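Local coordinates for hypothetical protein (Nostoc punctiforme, PDB 2O62) that is of unknown function, though its two halves both belong to calycin-like families, which would be consistent with binding a small ligand, at residues Glu146-Arg156 against Trp259-Val270. Sequence-based numbering, arbitrary orientation.
Sequences EWRGQAVTIYR and WVSLTLVTEERV
Trp147 to Tyr155 pairs antiparallel with Ser261 to Arg269, the strand axes running 147° apart, and paired backbone N-H...O bonds at Arg148-Glu268, Gln150-Thr266, Val152-Leu264 and Ile154-Leu262 fix the register. Two pairs from the Tyr155-Ser261 end, Thr153 and Thr263, a non-hydrogen-bonded pair, join hydroxyl to hydroxyl, OG1 to OG1 at 2.8 Å. In both threonines OG1 stands beside the backbone N and CG2 anti to it (chi1 near -60° in both), which turns the hydroxyls toward each other. Phe184 of strand 178-184 touches both, and Ala151 CB meets Val265 CG2 at 3.9 Å on the same face. On the other face Ile154 and Leu262 lie side by side, CG1 to CB 4.1 Å, with Phe74 against Leu262.

Near each end an arginine's aliphatic carbons lie over an indole face. Arg269 CB sits 4.0 Å from the centroid of the six-membered ring of Trp147, a CH-pi contact over the face, while the indole NE1 bonds to Leu143 O. At this same end, within strand 145-155, the Arg148 guanidinium makes an end-on salt bridge to Glu146, NH1 and NH2 both gripping OE1, while Arg148 CG packs across on Val270 CG2 at 3.5 Å. At the far end Arg156 CG lies 3.9 Å from the centroid of the Trp259 six-membered ring, over its face. A bend at chi3 (50°) brings the Arg156 guanidinium nearly parallel to that ring, and NH1 donates to Trp259 O at 3.1 Å, an almost straight bond in the guanidinium plane.

Because strands 145-155 and 259-269 are the first and last of their sheet, this ladder is the seam that closes the C-terminal antiparallel beta-barrel, consistent with its calycin-clan assignment.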
loop_
_atom_site.group_PDB
_atom_site.type_symbol
_atom_site.label_atom_id
_atom_site.label_comp_id
_atom_site.label_asym_id
_atom_site.label_seq_id
_atom_site.Cartn_x
_atom_site.Cartn_y
_atom_site.Cartn_z
ATOM N N GLU A 146 2.672 -14.825 14.961
ATOM C CA GLU A 146 1.265 -14.708 14.650
ATOM C C GLU A 146 0.729 -13.323 14.883
ATOM O O GLU A 146 1.119 -12.655 15.805
ATOM C CB GLU A 146 0.483 -15.668 15.520
ATOM C CG GLU A 146 0.721 -17.099 15.113
ATOM C CD GLU A 146 -0.089 -18.099 15.917
ATOM O OE1 GLU A 146 -1.192 -17.732 16.430
ATOM O OE2 GLU A 146 0.401 -19.245 16.047
ATOM N N TRP A 147 -0.197 -12.933 14.025
ATOM C CA TRP A 147 -0.791 -11.615 13.952
ATOM C C TRP A 147 -2.290 -11.808 13.883
ATOM O O TRP A 147 -2.766 -12.732 13.205
ATOM C CB TRP A 147 -0.327 -10.877 12.688
ATOM C CG TRP A 147 1.165 -10.735 12.623
ATOM C CD1 TRP A 147 2.108 -11.697 12.233
ATOM C CD2 TRP A 147 1.913 -9.592 13.049
ATOM N NE1 TRP A 147 3.383 -11.176 12.388
ATOM C CE2 TRP A 147 3.289 -9.892 12.869
ATOM C CE3 TRP A 147 1.548 -8.343 13.565
ATOM C CZ2 TRP A 147 4.298 -8.977 13.207
ATOM C CZ3 TRP A 147 2.544 -7.446 13.883
ATOM C CH2 TRP A 147 3.899 -7.757 13.686
ATOM N N ARG A 148 -3.034 -10.968 14.590
ATOM C CA ARG A 148 -4.494 -11.055 14.590
ATOM C C ARG A 148 -5.044 -9.648 14.471
ATOM O O ARG A 148 -4.551 -8.737 15.120
ATOM C CB ARG A 148 -5.015 -11.641 15.928
ATOM C CG ARG A 148 -4.702 -13.092 16.246
ATOM C CD ARG A 148 -5.571 -14.121 15.477
ATOM N NE ARG A 148 -5.462 -15.466 16.076
ATOM C CZ ARG A 148 -4.365 -16.228 16.025
ATOM N NH1 ARG A 148 -3.258 -15.806 15.389
ATOM N NH2 ARG A 148 -4.365 -17.429 16.606
ATOM N N GLY A 149 -6.129 -9.497 13.729
ATOM C CA GLY A 149 -6.780 -8.231 13.645
ATOM C C GLY A 149 -8.063 -8.253 12.872
ATOM O O GLY A 149 -8.769 -9.253 12.853
ATOM N N GLN A 150 -8.368 -7.106 12.279
ATOM C CA GLN A 150 -9.622 -6.850 11.580
ATOM C C GLN A 150 -9.293 -6.132 10.258
ATOM O O GLN A 150 -8.262 -5.500 10.142
ATOM C CB GLN A 150 -10.565 -5.956 12.405
ATOM C CG GLN A 150 -11.063 -6.614 13.672
ATOM C CD GLN A 150 -10.049 -6.601 14.822
ATOM O OE1 GLN A 150 -9.381 -5.585 15.061
ATOM N NE2 GLN A 150 -9.963 -7.728 15.564
ATOM N N ALA A 151 -10.181 -6.255 9.287
ATOM C CA ALA A 151 -10.033 -5.624 7.983
ATOM C C ALA A 151 -11.339 -4.944 7.670
ATOM O O ALA A 151 -12.371 -5.470 8.011
ATOM C CB ALA A 151 -9.758 -6.642 6.931
ATOM N N VAL A 152 -11.264 -3.782 7.046
ATOM C CA VAL A 152 -12.394 -3.085 6.481
ATOM C C VAL A 152 -12.217 -3.052 4.961
ATOM O O VAL A 152 -11.170 -2.595 4.476
ATOM C CB VAL A 152 -12.429 -1.615 6.953
ATOM C CG1 VAL A 152 -13.662 -0.874 6.425
ATOM C CG2 VAL A 152 -12.413 -1.556 8.473
ATOM N N THR A 153 -13.270 -3.453 4.251
ATOM C CA THR A 153 -13.316 -3.382 2.792
ATOM C C THR A 153 -14.352 -2.347 2.464
ATOM O O THR A 153 -15.529 -2.406 2.916
ATOM C CB THR A 153 -13.640 -4.746 2.108
ATOM O OG1 THR A 153 -12.631 -5.724 2.471
ATOM C CG2 THR A 153 -13.683 -4.582 0.569
ATOM N N ILE A 154 -13.907 -1.388 1.661
ATOM C CA ILE A 154 -14.781 -0.390 1.078
ATOM C C ILE A 154 -14.853 -0.525 -0.453
ATOM O O ILE A 154 -13.981 -1.103 -1.081
ATOM C CB ILE A 154 -14.337 1.041 1.466
ATOM C CG1 ILE A 154 -12.924 1.340 1.032
ATOM C CG2 ILE A 154 -14.491 1.268 2.974
ATOM C CD1 ILE A 154 -12.523 2.780 1.371
ATOM N N TYR A 155 -15.919 0.039 -1.017
ATOM C CA TYR A 155 -16.333 -0.223 -2.397
ATOM C C TYR A 155 -16.464 1.066 -3.153
ATOM O O TYR A 155 -16.743 2.093 -2.581
ATOM C CB TYR A 155 -17.646 -1.010 -2.434
ATOM C CG TYR A 155 -17.467 -2.335 -1.718
ATOM C CD1 TYR A 155 -16.985 -3.449 -2.379
ATOM C CD2 TYR A 155 -17.817 -2.469 -0.384
ATOM C CE1 TYR A 155 -16.794 -4.660 -1.720
ATOM C CE2 TYR A 155 -17.649 -3.668 0.286
ATOM C CZ TYR A 155 -17.144 -4.770 -0.400
ATOM O OH TYR A 155 -16.949 -5.969 0.244
ATOM N N ARG A 156 -16.267 0.983 -4.460
ATOM C CA ARG A 156 -16.393 2.139 -5.324
ATOM C C ARG A 156 -17.752 2.712 -5.457
ATOM O O ARG A 156 -17.876 3.904 -5.693
ATOM C CB ARG A 156 -15.949 1.787 -6.712
ATOM C CG ARG A 156 -14.535 1.460 -6.803
ATOM C CD ARG A 156 -14.259 1.141 -8.219
ATOM N NE ARG A 156 -14.795 2.178 -9.085
ATOM C CZ ARG A 156 -15.044 2.001 -10.371
ATOM N NH1 ARG A 156 -14.784 0.836 -10.969
ATOM N NH2 ARG A 156 -15.551 2.996 -11.085
ATOM N N TRP A 259 -11.464 -2.139 -11.245
ATOM C CA TRP A 259 -11.282 -1.945 -9.839
ATOM C C TRP A 259 -12.597 -2.136 -9.082
ATOM O O TRP A 259 -13.614 -1.577 -9.455
ATOM C CB TRP A 259 -10.749 -0.537 -9.606
ATOM C CG TRP A 259 -10.496 -0.216 -8.193
ATOM C CD1 TRP A 259 -10.013 -1.030 -7.221
ATOM C CD2 TRP A 259 -10.672 1.061 -7.607
ATOM N NE1 TRP A 259 -9.890 -0.328 -6.021
ATOM C CE2 TRP A 259 -10.297 0.963 -6.245
ATOM C CE3 TRP A 259 -11.093 2.291 -8.107
ATOM C CZ2 TRP A 259 -10.325 2.050 -5.391
ATOM C CZ3 TRP A 259 -11.165 3.371 -7.231
ATOM C CH2 TRP A 259 -10.813 3.239 -5.896
ATOM N N VAL A 260 -12.600 -2.963 -8.045
ATOM C CA VAL A 260 -13.847 -3.217 -7.330
ATOM C C VAL A 260 -13.834 -2.739 -5.884
ATOM O O VAL A 260 -14.873 -2.342 -5.377
ATOM C CB VAL A 260 -14.290 -4.713 -7.412
ATOM C CG1 VAL A 260 -14.623 -5.057 -8.858
ATOM C CG2 VAL A 260 -13.267 -5.613 -6.919
ATOM N N SER A 261 -12.685 -2.776 -5.219
ATOM C CA SER A 261 -12.681 -2.515 -3.776
ATOM C C SER A 261 -11.275 -2.221 -3.232
ATOM O O SER A 261 -10.254 -2.423 -3.926
ATOM C CB SER A 261 -13.333 -3.686 -3.046
ATOM O OG SER A 261 -12.469 -4.818 -3.041
ATOM N N LEU A 262 -11.242 -1.771 -1.976
ATOM C CA LEU A 262 -10.020 -1.487 -1.257
ATOM C C LEU A 262 -10.191 -1.951 0.154
ATOM O O LEU A 262 -11.223 -1.722 0.782
ATOM C CB LEU A 262 -9.754 0.009 -1.266
ATOM C CG LEU A 262 -8.475 0.533 -0.700
ATOM C CD1 LEU A 262 -7.365 0.117 -1.605
ATOM C CD2 LEU A 262 -8.551 2.100 -0.621
ATOM N N THR A 263 -9.172 -2.635 0.652
ATOM C CA THR A 263 -9.185 -3.223 1.992
ATOM C C THR A 263 -8.011 -2.743 2.841
ATOM O O THR A 263 -6.879 -2.685 2.358
ATOM C CB THR A 263 -9.093 -4.782 1.872
ATOM O OG1 THR A 263 -10.243 -5.249 1.131
ATOM C CG2 THR A 263 -9.086 -5.453 3.225
ATOM N N LEU A 264 -8.292 -2.432 4.119
ATOM C CA LEU A 264 -7.271 -2.062 5.086
ATOM C C LEU A 264 -7.353 -2.980 6.293
ATOM O O LEU A 264 -8.375 -3.082 6.954
ATOM C CB LEU A 264 -7.415 -0.587 5.473
ATOM C CG LEU A 264 -6.340 -0.048 6.435
ATOM C CD1 LEU A 264 -5.030 -0.021 5.844
ATOM C CD2 LEU A 264 -6.757 1.395 6.835
ATOM N N VAL A 265 -6.268 -3.721 6.489
ATOM C CA VAL A 265 -6.094 -4.666 7.584
ATOM C C VAL A 265 -5.243 -4.005 8.670
ATOM O O VAL A 265 -4.204 -3.435 8.382
ATOM C CB VAL A 265 -5.346 -5.868 7.095
ATOM C CG1 VAL A 265 -5.181 -6.883 8.190
ATOM C CG2 VAL A 265 -6.051 -6.472 5.878
ATOM N N THR A 266 -5.691 -4.069 9.915
ATOM C CA THR A 266 -4.841 -3.675 11.033
ATOM C C THR A 266 -4.727 -4.864 11.943
ATOM O O THR A 266 -5.737 -5.379 12.394
ATOM C CB THR A 266 -5.455 -2.508 11.796
ATOM O OG1 THR A 266 -5.798 -1.464 10.880
ATOM C CG2 THR A 266 -4.467 -1.975 12.821
ATOM N N GLU A 267 -3.494 -5.284 12.250
ATOM C CA GLU A 267 -3.240 -6.494 12.976
ATOM C C GLU A 267 -2.196 -6.264 14.051
ATOM O O GLU A 267 -1.313 -5.420 13.899
ATOM C CB GLU A 267 -2.655 -7.562 12.054
ATOM C CG GLU A 267 -3.432 -7.973 10.907
ATOM C CD GLU A 267 -2.615 -8.858 9.913
ATOM O OE1 GLU A 267 -1.463 -8.511 9.504
ATOM O OE2 GLU A 267 -3.210 -9.886 9.557
ATOM N N GLU A 268 -2.289 -7.025 15.143
ATOM C CA GLU A 268 -1.319 -6.946 16.188
ATOM C C GLU A 268 -0.650 -8.287 16.408
ATOM O O GLU A 268 -1.229 -9.337 16.128
ATOM C CB GLU A 268 -1.981 -6.429 17.472
ATOM C CG GLU A 268 -3.038 -7.321 18.023
ATOM C CD GLU A 268 -3.427 -6.914 19.435
ATOM O OE1 GLU A 268 -3.562 -5.696 19.679
ATOM O OE2 GLU A 268 -3.557 -7.809 20.295
ATOM N N ARG A 269 0.586 -8.228 16.882
ATOM C CA ARG A 269 1.395 -9.411 17.113
ATOM C C ARG A 269 0.862 -10.136 18.347
ATOM O O ARG A 269 0.572 -9.498 19.349
ATOM C CB ARG A 269 2.864 -9.017 17.307
ATOM C CG ARG A 269 3.822 -10.167 17.457
ATOM C CD ARG A 269 5.264 -9.629 17.625
ATOM N NE ARG A 269 5.425 -8.798 18.824
ATOM C CZ ARG A 269 6.565 -8.197 19.186
ATOM N NH1 ARG A 269 7.657 -8.337 18.446
ATOM N NH2 ARG A 269 6.620 -7.430 20.279
ATOM N N VAL A 270 0.772 -11.461 18.265
ATOM C CA VAL A 270 0.279 -12.287 19.326
ATOM C C VAL A 270 1.421 -12.779 20.183
ATOM O O VAL A 270 2.543 -13.142 19.771
ATOM C CB VAL A 270 -0.456 -13.547 18.776
ATOM C CG1 VAL A 270 -0.822 -14.498 19.908
ATOM C CG2 VAL A 270 -1.693 -13.173 18.021
ATOM O OXT VAL A 270 1.218 -12.831 21.402
HETATM O O HOH W 1 3.866 -13.879 17.588
HETATM O O HOH W 2 -17.298 -1.386 -6.144
#